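PDB 7B04: nitrite oxidoreductase subunit A from Kuenenia stuttgartiensis, which belongs to the molybdopterin oxidoreductase family and holds a molybdenum atom, two MD1 molecules and an iron/sulfur cluster. Local coordinates for residues N570-F581 with L773-K781; N710-I719 with G797-R808. All blocks are in the same frame, centred on the assembly; numbering follows the deposited sequence.

Contact 1 (N570-F581 with L773-K781); sequences NFQASKWSGPGF and LLDGSTTMK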
loop_
_atom_site.group_PDB
_atom_site.type_symbol
_atom_site.label_atom_id
_atom_site.label_comp_id
_atom_site.label_asym_id
_atom_site.label_seq_id
_atom_site.Cartn_x
_atom_site.Cartn_y
_atom_site.Cartn_z
ATOM N N ASN B 570 6.483 -4.407 26.041
ATOM C CA ASN B 570 7.297 -5.591 25.799
ATOM C C ASN B 570 8.528 -5.591 26.688
ATOM O O ASN B 570 8.988 -6.656 27.118
ATOM C CB ASN B 570 7.699 -5.665 24.327
ATOM C CG ASN B 570 6.619 -6.271 23.458
ATOM O OD1 ASN B 570 6.018 -7.283 23.816
ATOM N ND2 ASN B 570 6.368 -5.656 22.309
ATOM N N PHE B 571 9.068 -4.408 26.985
ATOM C CA PHE B 571 10.116 -4.265 27.992
ATOM C C PHE B 571 9.427 -4.203 29.355
ATOM O O PHE B 571 9.416 -3.188 30.057
ATOM C CB PHE B 571 10.974 -3.040 27.712
ATOM C CG PHE B 571 11.624 -3.052 26.354
ATOM C CD1 PHE B 571 12.861 -3.650 26.166
ATOM C CD2 PHE B 571 10.998 -2.466 25.265
ATOM C CE1 PHE B 571 13.460 -3.664 24.917
ATOM C CE2 PHE B 571 11.592 -2.476 24.017
ATOM C CZ PHE B 571 12.824 -3.077 23.842
ATOM N N GLN B 572 8.835 -5.338 29.717
ATOM C CA GLN B 572 7.909 -5.423 30.837
ATOM C C GLN B 572 8.669 -5.503 32.153
ATOM O O GLN B 572 9.566 -6.336 32.316
ATOM C CB GLN B 572 7.012 -6.648 30.660
ATOM C CG GLN B 572 5.915 -6.823 31.694
ATOM C CD GLN B 572 4.894 -5.706 31.660
ATOM O OE1 GLN B 572 4.715 -4.987 32.638
ATOM N NE2 GLN B 572 4.226 -5.547 30.525
ATOM N N ALA B 573 8.314 -4.625 33.087
ATOM C CA ALA B 573 8.971 -4.560 34.385
ATOM C C ALA B 573 8.299 -5.490 35.388
ATOM O O ALA B 573 7.074 -5.637 35.394
ATOM C CB ALA B 573 8.956 -3.128 34.919
ATOM N N SER B 574 9.114 -6.110 36.238
ATOM C CA SER B 574 8.625 -6.968 37.309
ATOM C C SER B 574 9.737 -7.110 38.344
ATOM O O SER B 574 10.851 -6.613 38.157
ATOM C CB SER B 574 8.152 -8.326 36.779
ATOM O OG SER B 574 9.230 -9.115 36.313
ATOM N N LYS B 575 9.423 -7.799 39.445
ATOM C CA LYS B 575 10.400 -7.976 40.517
ATOM C C LYS B 575 11.565 -8.855 40.074
ATOM O O LYS B 575 12.733 -8.483 40.243
ATOM C CB LYS B 575 9.717 -8.562 41.752
ATOM C CG LYS B 575 8.418 -7.867 42.121
ATOM N N TRP B 576 11.271 -10.026 39.502
ATOM C CA TRP B 576 12.349 -10.905 39.068
ATOM C C TRP B 576 13.087 -10.320 37.872
ATOM O O TRP B 576 14.270 -10.616 37.668
ATOM C CB TRP B 576 11.807 -12.299 38.736
ATOM C CG TRP B 576 10.993 -12.358 37.480
ATOM C CD1 TRP B 576 9.640 -12.224 37.374
ATOM C CD2 TRP B 576 11.481 -12.574 36.147
ATOM N NE1 TRP B 576 9.254 -12.339 36.059
ATOM C CE2 TRP B 576 10.364 -12.554 35.286
ATOM C CE3 TRP B 576 12.750 -12.779 35.600
ATOM C CZ2 TRP B 576 10.480 -12.732 33.909
ATOM C CZ3 TRP B 576 12.863 -12.955 34.231
ATOM C CH2 TRP B 576 11.734 -12.930 33.402
ATOM N N SER B 577 12.410 -9.491 37.075
ATOM C CA SER B 577 12.987 -8.961 35.844
ATOM C C SER B 577 13.770 -7.672 36.089
ATOM O O SER B 577 14.980 -7.623 35.856
ATOM C CB SER B 577 11.879 -8.723 34.809
ATOM O OG SER B 577 11.097 -7.590 35.157
ATOM N N GLY B 578 13.103 -6.629 36.574
ATOM C CA GLY B 578 13.761 -5.356 36.751
ATOM C C GLY B 578 12.930 -4.175 36.294
ATOM O O GLY B 578 11.700 -4.244 36.195
ATOM N N PRO B 579 13.600 -3.054 36.010
ATOM C CA PRO B 579 12.867 -1.832 35.643
ATOM C C PRO B 579 12.270 -1.868 34.248
ATOM O O PRO B 579 11.315 -1.126 33.988
ATOM C CB PRO B 579 13.938 -0.743 35.751
ATOM C CG PRO B 579 15.209 -1.457 35.434
ATOM C CD PRO B 579 15.059 -2.854 35.989
ATOM N N GLY B 580 12.796 -2.693 33.349
ATOM C CA GLY B 580 12.239 -2.767 32.008
ATOM C C GLY B 580 12.397 -1.465 31.253
ATOM O O GLY B 580 13.485 -0.882 31.182
ATOM N N PHE B 581 11.285 -1.002 30.678
ATOM C CA PHE B 581 11.301 0.212 29.872
ATOM C C PHE B 581 11.672 1.436 30.701
ATOM O O PHE B 581 12.221 2.404 30.162
ATOM C CB PHE B 581 9.938 0.396 29.206
ATOM C CG PHE B 581 9.875 1.541 28.240
ATOM C CD1 PHE B 581 10.488 1.455 27.003
ATOM C CD2 PHE B 581 9.182 2.694 28.562
ATOM C CE1 PHE B 581 10.423 2.506 26.108
ATOM C CE2 PHE B 581 9.114 3.747 27.672
ATOM C CZ PHE B 581 9.735 3.652 26.445
ATOM N N LEU B 773 17.985 -2.547 28.483
ATOM C CA LEU B 773 16.580 -2.786 28.184
ATOM C C LEU B 773 16.276 -4.269 28.024
ATOM O O LEU B 773 15.238 -4.742 28.501
ATOM C CB LEU B 773 16.176 -2.030 26.919
ATOM C CG LEU B 773 16.051 -0.521 27.108
ATOM C CD1 LEU B 773 15.864 0.174 25.771
ATOM C CD2 LEU B 773 14.898 -0.214 28.046
ATOM N N LEU B 774 17.162 -5.013 27.357
ATOM C CA LEU B 774 17.007 -6.462 27.273
ATOM C C LEU B 774 17.031 -7.070 28.667
ATOM O O LEU B 774 16.056 -7.684 29.115
ATOM C CB LEU B 774 18.109 -7.057 26.400
ATOM C CG LEU B 774 18.058 -6.710 24.916
ATOM C CD1 LEU B 774 19.358 -7.099 24.247
ATOM C CD2 LEU B 774 16.882 -7.398 24.245
ATOM N N ASP B 775 18.138 -6.881 29.379
ATOM C CA ASP B 775 18.164 -7.206 30.794
ATOM C C ASP B 775 17.199 -6.274 31.511
ATOM O O ASP B 775 17.184 -5.066 31.263
ATOM C CB ASP B 775 19.585 -7.049 31.341
ATOM C CG ASP B 775 19.778 -7.720 32.685
ATOM O OD1 ASP B 775 19.810 -8.967 32.734
ATOM O OD2 ASP B 775 19.906 -6.995 33.692
ATOM N N GLY B 776 16.370 -6.839 32.377
ATOM C CA GLY B 776 15.344 -6.084 33.056
ATOM C C GLY B 776 13.958 -6.163 32.458
ATOM O O GLY B 776 13.053 -5.488 32.957
ATOM N N SER B 777 13.746 -6.988 31.436
ATOM C CA SER B 777 12.440 -7.136 30.812
ATOM C C SER B 777 12.003 -8.590 30.892
ATOM O O SER B 777 12.806 -9.501 30.665
ATOM C CB SER B 777 12.469 -6.681 29.348
ATOM O OG SER B 777 12.850 -5.320 29.241
ATOM N N THR B 778 10.724 -8.804 31.218
ATOM C CA THR B 778 10.212 -10.165 31.348
ATOM C C THR B 778 10.383 -10.946 30.056
ATOM O O THR B 778 10.611 -12.160 30.084
ATOM C CB THR B 778 8.738 -10.156 31.755
ATOM O OG1 THR B 778 7.946 -9.640 30.677
ATOM C CG2 THR B 778 8.526 -9.306 32.997
ATOM N N THR B 779 10.269 -10.268 28.918
ATOM C CA THR B 779 10.340 -10.917 27.621
ATOM C C THR B 779 11.752 -10.976 27.054
ATOM O O THR B 779 11.966 -11.665 26.052
ATOM C CB THR B 779 9.430 -10.192 26.625
ATOM O OG1 THR B 779 9.910 -8.857 26.430
ATOM C CG2 THR B 779 8.008 -10.127 27.155
ATOM N N MET B 780 12.720 -10.283 27.658
ATOM C CA MET B 780 14.024 -10.170 27.023
ATOM C C MET B 780 15.226 -10.305 27.949
ATOM O O MET B 780 16.356 -10.261 27.450
ATOM C CB MET B 780 14.119 -8.830 26.275
ATOM C CG MET B 780 13.436 -8.832 24.919
ATOM S SD MET B 780 13.197 -7.179 24.242
ATOM C CE MET B 780 11.653 -6.708 25.013
ATOM N N LYS B 781 15.047 -10.463 29.260
ATOM C CA LYS B 781 16.206 -10.729 30.107
ATOM C C LYS B 781 16.810 -12.075 29.732
ATOM O O LYS B 781 16.099 -13.076 29.613
ATOM C CB LYS B 781 15.847 -10.702 31.593
ATOM C CG LYS B 781 17.093 -10.847 32.471
ATOM C CD LYS B 781 16.786 -10.985 33.952
ATOM C CE LYS B 781 17.429 -9.869 34.758
ATOM N NZ LYS B 781 16.805 -8.567 34.469
#
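T778 N donates to Q572 O (2.9 Å), entering in the carbonyl plane on a lone pair, and beside this bond the two side chains run together in the same direction, T778 OG1 and CG2 lying against Q572 CB. The Q572 amide itself leads away to weak bonds with K1076 and K1078. T779 OG1 is placed to donate to N570 O, although the modelled separation is too short to be taken literally. S777 OG bonds L773 O within its own segment (2.6 Å) and rests against F571 CB at the same time.

Beyond helix 767-774 the chain reverses in a type II beta turn, L774 to S777. G776, with positive phi, packs there against the other loop, its CA making a CA-H...O contact with S577 O (3.2 Å).

Apolar contacts gather round F571. A bend at chi3 (-85°) brings M780 CE over one face of the F571 ring, 3.7 Å from its centroid, while SD lies obliquely in a Met-aromatic contact; L773 CB meets F571 CE1 at 3.7 Å. The W576 ring crosses T778 at about a right angle, W576 CZ2 approaching T778 CB (3.8 Å), and its NE1 hydrogen-bonds Y407 of subunit B.

Contact 2 (N710-I719 with G797-R808); sequences NSCSNPFIQI and GVAMLLFRTYPR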
loop_
_atom_site.group_PDB
_atom_site.type_symbol
_atom_site.label_atom_id
_atom_site.label_comp_id
_atom_site.label_asym_id
_atom_site.label_seq_id
_atom_site.Cartn_x
_atom_site.Cartn_y
_atom_site.Cartn_z
ATOM N N ASN B 710 10.449 -4.002 18.530
ATOM C CA ASN B 710 9.598 -5.165 18.733
ATOM C C ASN B 710 8.269 -4.888 18.052
ATOM O O ASN B 710 8.069 -3.832 17.443
ATOM C CB ASN B 710 9.359 -5.454 20.223
ATOM C CG ASN B 710 10.634 -5.466 21.041
ATOM O OD1 ASN B 710 11.637 -6.061 20.651
ATOM N ND2 ASN B 710 10.595 -4.810 22.193
ATOM N N SER B 711 7.357 -5.851 18.129
ATOM C CA SER B 711 6.033 -5.670 17.556
ATOM C C SER B 711 4.993 -6.311 18.461
ATOM O O SER B 711 5.309 -7.106 19.349
ATOM C CB SER B 711 5.945 -6.245 16.140
ATOM O OG SER B 711 4.626 -6.167 15.633
ATOM N N CYS B 712 3.739 -5.940 18.221
ATOM C CA CYS B 712 2.599 -6.510 18.920
ATOM C C CYS B 712 1.852 -7.538 18.082
ATOM O O CYS B 712 0.911 -8.162 18.583
ATOM C CB CYS B 712 1.642 -5.399 19.355
ATOM S SG CYS B 712 0.907 -4.481 17.987
ATOM N N SER B 713 2.225 -7.649 16.808
ATOM C CA SER B 713 1.572 -8.618 15.902
ATOM C C SER B 713 2.493 -9.802 15.627
ATOM O O SER B 713 2.059 -10.744 14.987
ATOM C CB SER B 713 1.150 -7.963 14.645
ATOM O OG SER B 713 2.236 -7.288 14.071
ATOM N N ASN B 714 3.728 -9.735 16.101
ATOM C CA ASN B 714 4.694 -10.836 15.873
ATOM C C ASN B 714 5.612 -10.954 17.087
ATOM O O ASN B 714 5.889 -9.954 17.726
ATOM C CB ASN B 714 5.431 -10.684 14.548
ATOM C CG ASN B 714 6.333 -9.484 14.545
ATOM O OD1 ASN B 714 6.938 -9.187 15.541
ATOM N ND2 ASN B 714 6.428 -8.787 13.440
ATOM N N PRO B 715 6.130 -12.148 17.400
ATOM C CA PRO B 715 6.962 -12.326 18.565
ATOM C C PRO B 715 8.435 -11.994 18.354
ATOM O O PRO B 715 9.174 -12.176 19.231
ATOM C CB PRO B 715 6.851 -13.831 18.770
ATOM C CG PRO B 715 6.711 -14.375 17.390
ATOM C CD PRO B 715 5.841 -13.372 16.685
ATOM N N PHE B 716 8.795 -11.558 17.161
ATOM C CA PHE B 716 10.205 -11.305 16.796
ATOM C C PHE B 716 10.774 -10.003 17.313
ATOM O O PHE B 716 10.097 -9.015 17.441
ATOM C CB PHE B 716 10.351 -11.244 15.285
ATOM C CG PHE B 716 9.531 -12.280 14.587
ATOM C CD1 PHE B 716 9.344 -13.509 15.162
ATOM C CD2 PHE B 716 8.929 -12.007 13.382
ATOM C CE1 PHE B 716 8.579 -14.464 14.532
ATOM C CE2 PHE B 716 8.163 -12.958 12.751
ATOM C CZ PHE B 716 8.001 -14.186 13.327
ATOM N N ILE B 717 12.079 -10.070 17.493
ATOM C CA ILE B 717 12.970 -8.980 17.867
ATOM C C ILE B 717 13.902 -8.727 16.692
ATOM O O ILE B 717 14.474 -9.670 16.135
ATOM C CB ILE B 717 13.778 -9.312 19.133
ATOM C CG1 ILE B 717 12.854 -9.487 20.337
ATOM C CG2 ILE B 717 14.815 -8.234 19.402
ATOM C CD1 ILE B 717 13.566 -10.060 21.538
ATOM N N GLN B 718 14.053 -7.462 16.309
ATOM C CA GLN B 718 14.949 -7.075 15.227
ATOM C C GLN B 718 15.875 -5.983 15.744
ATOM O O GLN B 718 15.404 -4.939 16.212
ATOM C CB GLN B 718 14.173 -6.599 13.988
ATOM C CG GLN B 718 12.873 -7.356 13.709
ATOM C CD GLN B 718 13.001 -8.421 12.630
ATOM O OE1 GLN B 718 14.085 -8.664 12.097
ATOM N NE2 GLN B 718 11.880 -9.051 12.292
ATOM N N ILE B 719 17.184 -6.221 15.646
ATOM C CA ILE B 719 18.214 -5.235 15.968
ATOM C C ILE B 719 19.039 -5.015 14.708
ATOM O O ILE B 719 19.469 -5.984 14.068
ATOM C CB ILE B 719 19.128 -5.677 17.127
ATOM C CG1 ILE B 719 18.311 -6.159 18.328
ATOM C CG2 ILE B 719 20.010 -4.520 17.560
ATOM C CD1 ILE B 719 19.140 -6.361 19.594
ATOM N N GLY B 797 20.142 -10.927 12.919
ATOM C CA GLY B 797 19.561 -9.726 13.483
ATOM C C GLY B 797 18.294 -9.971 14.277
ATOM O O GLY B 797 17.643 -9.014 14.710
ATOM N N VAL B 798 17.934 -11.237 14.495
ATOM C CA VAL B 798 16.617 -11.568 15.022
ATOM C C VAL B 798 16.700 -12.550 16.182
ATOM O O VAL B 798 17.559 -13.437 16.224
ATOM C CB VAL B 798 15.707 -12.146 13.909
ATOM C CG1 VAL B 798 14.275 -12.322 14.404
ATOM C CG2 VAL B 798 15.743 -11.269 12.670
ATOM N N ALA B 799 15.791 -12.366 17.135
ATOM C CA ALA B 799 15.504 -13.313 18.201
ATOM C C ALA B 799 14.011 -13.217 18.481
ATOM O O ALA B 799 13.302 -12.411 17.871
ATOM C CB ALA B 799 16.342 -13.036 19.451
ATOM N N MET B 800 13.523 -14.039 19.404
ATOM C CA MET B 800 12.119 -14.006 19.787
ATOM C C MET B 800 11.996 -13.678 21.266
ATOM O O MET B 800 12.574 -14.368 22.111
ATOM C CB MET B 800 11.428 -15.339 19.481
ATOM C CG MET B 800 11.325 -15.669 17.996
ATOM S SD MET B 800 10.082 -16.928 17.634
ATOM C CE MET B 800 10.820 -18.364 18.401
ATOM N N LEU B 801 11.240 -12.628 21.572
ATOM C CA LEU B 801 10.991 -12.261 22.958
ATOM C C LEU B 801 10.154 -13.341 23.652
ATOM O O LEU B 801 9.418 -14.105 23.012
ATOM C CB LEU B 801 10.343 -10.872 23.030
ATOM C CG LEU B 801 9.245 -10.568 22.013
ATOM C CD1 LEU B 801 8.070 -11.377 22.374
ATOM C CD2 LEU B 801 8.848 -9.100 21.975
ATOM N N LEU B 802 10.294 -13.411 24.975
ATOM C CA LEU B 802 9.764 -14.510 25.779
ATOM C C LEU B 802 8.424 -14.145 26.427
ATOM O O LEU B 802 8.395 -13.461 27.457
ATOM C CB LEU B 802 10.794 -14.914 26.833
ATOM C CG LEU B 802 12.198 -15.076 26.233
ATOM C CD1 LEU B 802 13.243 -15.308 27.313
ATOM C CD2 LEU B 802 12.232 -16.188 25.186
ATOM N N PHE B 803 7.323 -14.523 25.770
ATOM C CA PHE B 803 5.990 -14.637 26.365
ATOM C C PHE B 803 5.830 -16.064 26.892
ATOM O O PHE B 803 6.741 -16.896 26.777
ATOM C CB PHE B 803 4.884 -14.319 25.357
ATOM C CG PHE B 803 4.966 -12.947 24.771
ATOM C CD1 PHE B 803 4.959 -11.816 25.567
ATOM C CD2 PHE B 803 5.006 -12.798 23.399
ATOM C CE1 PHE B 803 5.031 -10.564 24.996
ATOM C CE2 PHE B 803 5.054 -11.557 22.825
ATOM C CZ PHE B 803 5.083 -10.437 23.620
ATOM N N ARG B 804 4.660 -16.326 27.451
ATOM C CA ARG B 804 4.340 -17.693 27.902
ATOM C C ARG B 804 4.111 -18.607 26.706
ATOM O O ARG B 804 4.433 -19.762 26.819
ATOM C CB ARG B 804 3.296 -17.756 29.013
ATOM C CG ARG B 804 3.803 -18.556 30.200
ATOM C CD ARG B 804 2.971 -18.428 31.448
ATOM N NE ARG B 804 2.456 -19.727 31.833
ATOM C CZ ARG B 804 3.201 -20.773 32.090
ATOM N NH1 ARG B 804 2.626 -21.908 32.424
ATOM N NH2 ARG B 804 4.511 -20.681 32.013
ATOM N N THR B 805 3.520 -18.122 25.623
ATOM C CA THR B 805 3.304 -19.042 24.485
ATOM C C THR B 805 3.840 -18.456 23.188
ATOM O O THR B 805 3.828 -17.267 23.034
ATOM C CB THR B 805 1.823 -19.328 24.277
ATOM O OG1 THR B 805 1.228 -18.113 23.848
ATOM C CG2 THR B 805 1.154 -19.803 25.537
ATOM N N TYR B 806 4.307 -19.314 22.296
ATOM C CA TYR B 806 4.791 -18.858 20.993
ATOM C C TYR B 806 3.690 -18.123 20.252
ATOM O O TYR B 806 3.897 -16.952 19.891
ATOM C CB TYR B 806 5.352 -20.033 20.173
ATOM C CG TYR B 806 5.403 -19.797 18.666
ATOM C CD1 TYR B 806 6.067 -18.696 18.139
ATOM C CD2 TYR B 806 4.780 -20.666 17.775
ATOM C CE1 TYR B 806 6.120 -18.469 16.762
ATOM C CE2 TYR B 806 4.828 -20.444 16.392
ATOM C CZ TYR B 806 5.501 -19.343 15.892
ATOM O OH TYR B 806 5.553 -19.114 14.526
ATOM N N PRO B 807 2.503 -18.703 20.025
ATOM C CA PRO B 807 1.381 -17.860 19.619
ATOM C C PRO B 807 0.909 -17.092 20.836
ATOM O O PRO B 807 0.046 -17.592 21.566
ATOM C CB PRO B 807 0.328 -18.866 19.122
ATOM C CG PRO B 807 1.056 -20.181 19.000
ATOM C CD PRO B 807 2.080 -20.115 20.085
ATOM N N ARG B 808 1.473 -15.908 21.098
ATOM C CA ARG B 808 1.056 -15.171 22.283
ATOM C C ARG B 808 -0.425 -14.872 22.200
ATOM O O ARG B 808 -0.889 -14.180 21.287
ATOM C CB ARG B 808 1.826 -13.862 22.450
ATOM C CG ARG B 808 1.150 -12.978 23.504
ATOM C CD ARG B 808 1.767 -11.603 23.659
ATOM N NE ARG B 808 1.860 -10.883 22.393
ATOM C CZ ARG B 808 0.865 -10.186 21.853
ATOM N NH1 ARG B 808 -0.313 -10.118 22.461
ATOM N NH2 ARG B 808 1.048 -9.561 20.699
#
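I717 and A799 form the antiparallel hydrogen-bonded pair between strands 716-719 and 798-800, whose axes approach to 4.4 Å with their N-to-C directions 151° apart. I717 N reaches A799 O at 2.7 Å and A799 N returns to I717 O; I719 N to G797 O (3.0 Å) and L801 N to P715 O continue the ladder at its two ends. F716 with M800 and Q718 with V798 are the flanking non-hydrogen-bonded pairs.

F716, Q718, V798 and M800 turn their side chains to one face of the sheet. F716 and M800 lie side by side, CD1 of the F716 ring meeting M800 CG at 4.1 Å near the ring plane, with the sulfur farther out at the ring edge in a Met-aromatic contact. Y98 and W110 meet the same phenyl ring edge-to-face, and F716 CB reaches V798 CG1 (4.2 Å). Q718 also runs alongside V798, and its bend at chi2 (-100°) brings OE1 against V798 CG2, while the same oxygen is weakly bonded to R76.

The two strands belong to a three-stranded antiparallel sheet in which 716-720 is the middle strand, between 707-709 and 798-800. On the face carrying I717 and A799, I717 CD1 packs on L801 CB (3.6 Å), the two side chains crossing at a slant, while I788 of helix 785-788 touches A799.

Where the loop before strand 716-719 faces the chain that leaves strand 798-800, L801 CD2 meets N710 CB (4.1 Å). P715 CG touches Y806 CE1 (4.2 Å) obliquely; the Y806 hydroxyl bonds W110 of the same chain and E397 of subunit B. R808 lays CD over the centre of the F803 ring and turns its guanidinium edge to the C712 carbonyl, with NH1 in a salt bridge to D290.

Overall arrangement
From the N terminus the four segments alternate: 570-581, 710-719, 773-781, 797-808. Contact 1 closes a loop of 191 residues and contact 2 one of 77, and since 710-719 falls inside the first loop and 797-808 beyond it, the two closures cross instead of nesting. Contact 1 joins the loop after strand 558-561 to the end of helix 767-774; contact 2 joins two strands of the small antiparallel sheet. Their centres are 14 Å apart and they touch directly: T779 O and L802 N probably share a hydrogen bond, F571 packs on N710, and N570 meets F803. Subunit B lies against both contacts.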